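Local structure of CT021 (Chlamydia trachomatis serovar L2, 6UXD) at residues K169-Y174 against W186-P192. The protein is of unknown function, a largely antiparallel beta protein whose family is grouped with the lipoprotein-handling LolA and LolB proteins. Residues are numbered along the deposited sequence; the frame is centred on the assembly and turned at random.
Sequences KNILIY and WTSIDTP. Unlike the reference sequence in segment 186-192: Asp190 (reference Glu).
Tyr174 and Trp186 project from the same face of an antiparallel hairpin, flanked by strand 152-158 beside 170-176 and strand 196-204 beside 186-189. Their side chains run side by side, but the Tyr174 ring and the five-membered ring of Trp186 meet obliquely, planes 76° apart, with CD1 of each 3.6 Å from the other. The Trp186 carbonyl O lies at the edge of the phenol, in its plane, while accepting the bond from Tyr174 N; Tyr174 OH is held by His125 N. Ile171 and Ile189 share the other face. With CG1 anti to the backbone N (chi1 178°) and the chain extended beyond it, Ile189 brings its terminal methyl CD1 to 3.6 Å from Ile171 CG1. Next to them Thr187 OG1 lies beside Ile173 CG2. The backbones of Leu172 and Ser188, whose side chains share the Tyr174 face, exchange two nearly straight N-H...O bonds, both 2.9 Å. Past the last strand pair, Asp190 N still bonds to Asn170 O at 3.1 Å, and Lys169 crosses Asp190 at about a right angle. Lys169 NZ stays 5.4 Å from Asp190 OD2, so charge probably adds little; instead Lys169 CB, 3.2 Å from Asp190 O, helps bury a carbonyl without a modelled hydrogen-bond partner, a probable energetic cost.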
loop_
_atom_site.group_PDB
_atom_site.type_symbol
_atom_site.label_atom_id
_atom_site.label_comp_id
_atom_site.label_asym_id
_atom_site.label_seq_id
_atom_site.Cartn_x
_atom_site.Cartn_y
_atom_site.Cartn_z
ATOM N N LYS A 169 12.118 4.521 -14.427
ATOM C CA LYS A 169 13.009 4.499 -13.272
ATOM C C LYS A 169 12.977 3.154 -12.541
ATOM O O LYS A 169 11.940 2.484 -12.456
ATOM C CB LYS A 169 12.635 5.628 -12.313
ATOM C CG LYS A 169 13.006 7.013 -12.835
ATOM C CD LYS A 169 14.483 7.054 -13.226
ATOM C CE LYS A 169 15.052 8.456 -13.235
ATOM N NZ LYS A 169 16.535 8.403 -13.350
ATOM N N ASN A 170 14.136 2.767 -11.999
ATOM C CA ASN A 170 14.274 1.481 -11.329
ATOM C C ASN A 170 13.667 1.527 -9.924
ATOM O O ASN A 170 13.712 2.551 -9.230
ATOM C CB ASN A 170 15.750 1.070 -11.263
ATOM C CG ASN A 170 16.344 0.799 -12.629
ATOM O OD1 ASN A 170 17.376 1.363 -12.991
ATOM N ND2 ASN A 170 15.702 -0.072 -13.389
ATOM N N ILE A 171 13.077 0.407 -9.523
ATOM C CA ILE A 171 12.386 0.268 -8.246
ATOM C C ILE A 171 12.925 -0.969 -7.542
ATOM O O ILE A 171 13.201 -1.995 -8.177
ATOM C CB ILE A 171 10.862 0.145 -8.422
ATOM C CG1 ILE A 171 10.324 1.320 -9.238
ATOM C CG2 ILE A 171 10.161 0.120 -7.069
ATOM C CD1 ILE A 171 8.866 1.195 -9.582
ATOM N N LEU A 172 13.096 -0.869 -6.232
ATOM C CA LEU A 172 13.503 -2.016 -5.437
ATOM C C LEU A 172 12.518 -2.137 -4.280
ATOM O O LEU A 172 12.312 -1.175 -3.525
ATOM C CB LEU A 172 14.954 -1.865 -4.973
ATOM C CG LEU A 172 15.715 -3.146 -4.624
ATOM C CD1 LEU A 172 15.545 -4.283 -5.619
ATOM C CD2 LEU A 172 17.190 -2.798 -4.468
ATOM N N ILE A 173 11.880 -3.300 -4.172
ATOM C CA ILE A 173 10.797 -3.525 -3.218
ATOM C C ILE A 173 11.183 -4.711 -2.348
ATOM O O ILE A 173 11.614 -5.750 -2.864
ATOM C CB ILE A 173 9.447 -3.795 -3.919
ATOM C CG1 ILE A 173 9.235 -2.786 -5.044
ATOM C CG2 ILE A 173 8.300 -3.704 -2.917
ATOM C CD1 ILE A 173 7.822 -2.728 -5.605
ATOM N N TYR A 174 10.990 -4.573 -1.037
ATOM C CA TYR A 174 11.354 -5.623 -0.101
ATOM C C TYR A 174 10.084 -6.209 0.509
ATOM O O TYR A 174 9.191 -5.471 0.922
ATOM C CB TYR A 174 12.304 -5.092 0.991
ATOM C CG TYR A 174 13.612 -4.540 0.458
ATOM C CD1 TYR A 174 13.681 -3.274 -0.111
ATOM C CD2 TYR A 174 14.775 -5.289 0.513
ATOM C CE1 TYR A 174 14.892 -2.771 -0.611
ATOM C CE2 TYR A 174 15.984 -4.790 0.034
ATOM C CZ TYR A 174 16.033 -3.547 -0.535
ATOM O OH TYR A 174 17.251 -3.122 -1.012
ATOM N N TRP A 186 9.326 -2.036 2.449
ATOM C CA TRP A 186 10.223 -0.943 2.098
ATOM C C TRP A 186 10.259 -0.829 0.580
ATOM O O TRP A 186 10.395 -1.838 -0.115
ATOM C CB TRP A 186 11.601 -1.231 2.667
ATOM C CG TRP A 186 12.657 -0.177 2.527
ATOM C CD1 TRP A 186 13.516 0.004 1.484
ATOM C CD2 TRP A 186 13.006 0.788 3.511
ATOM N NE1 TRP A 186 14.383 1.042 1.763
ATOM C CE2 TRP A 186 14.076 1.548 2.999
ATOM C CE3 TRP A 186 12.497 1.106 4.774
ATOM C CZ2 TRP A 186 14.651 2.598 3.711
ATOM C CZ3 TRP A 186 13.061 2.147 5.472
ATOM C CH2 TRP A 186 14.129 2.879 4.948
ATOM N N THR A 187 10.114 0.381 0.058
ATOM C CA THR A 187 10.168 0.610 -1.381
ATOM C C THR A 187 11.086 1.783 -1.679
ATOM O O THR A 187 10.944 2.854 -1.085
ATOM C CB THR A 187 8.765 0.867 -1.932
ATOM O OG1 THR A 187 7.924 -0.238 -1.581
ATOM C CG2 THR A 187 8.800 1.024 -3.451
ATOM N N SER A 188 12.026 1.576 -2.595
ATOM C CA SER A 188 12.996 2.585 -2.980
ATOM C C SER A 188 12.905 2.781 -4.484
ATOM O O SER A 188 12.958 1.806 -5.238
ATOM C CB SER A 188 14.408 2.153 -2.560
ATOM O OG SER A 188 15.401 3.026 -3.067
ATOM N N ILE A 189 12.749 4.029 -4.922
ATOM C CA ILE A 189 12.614 4.323 -6.347
ATOM C C ILE A 189 13.562 5.448 -6.744
ATOM O O ILE A 189 13.582 6.507 -6.103
ATOM C CB ILE A 189 11.162 4.679 -6.734
ATOM C CG1 ILE A 189 11.091 5.033 -8.223
ATOM C CG2 ILE A 189 10.635 5.813 -5.911
ATOM C CD1 ILE A 189 9.722 4.805 -8.853
ATOM N N ASP A 190 14.361 5.197 -7.787
ATOM C CA ASP A 190 15.123 6.250 -8.452
ATOM C C ASP A 190 14.189 7.339 -8.968
ATOM O O ASP A 190 13.132 7.054 -9.541
ATOM C CB ASP A 190 15.902 5.696 -9.650
ATOM C CG ASP A 190 17.003 4.726 -9.261
ATOM O OD1 ASP A 190 17.202 4.498 -8.049
ATOM O OD2 ASP A 190 17.678 4.198 -10.189
ATOM N N THR A 191 14.589 8.592 -8.784
ATOM C CA THR A 191 13.948 9.693 -9.494
ATOM C C THR A 191 15.006 10.718 -9.893
ATOM O O THR A 191 16.184 10.572 -9.536
ATOM C CB THR A 191 12.858 10.368 -8.658
ATOM O OG1 THR A 191 13.452 11.302 -7.746
ATOM C CG2 THR A 191 12.033 9.329 -7.889
ATOM N N PRO A 192 14.634 11.750 -10.656
ATOM C CA PRO A 192 15.607 12.811 -10.966
ATOM C C PRO A 192 16.011 13.640 -9.755
ATOM O O PRO A 192 17.168 14.069 -9.678
ATOM C CB PRO A 192 14.876 13.656 -12.021
ATOM C CG PRO A 192 13.864 12.717 -12.625
ATOM C CD PRO A 192 13.422 11.844 -11.491
#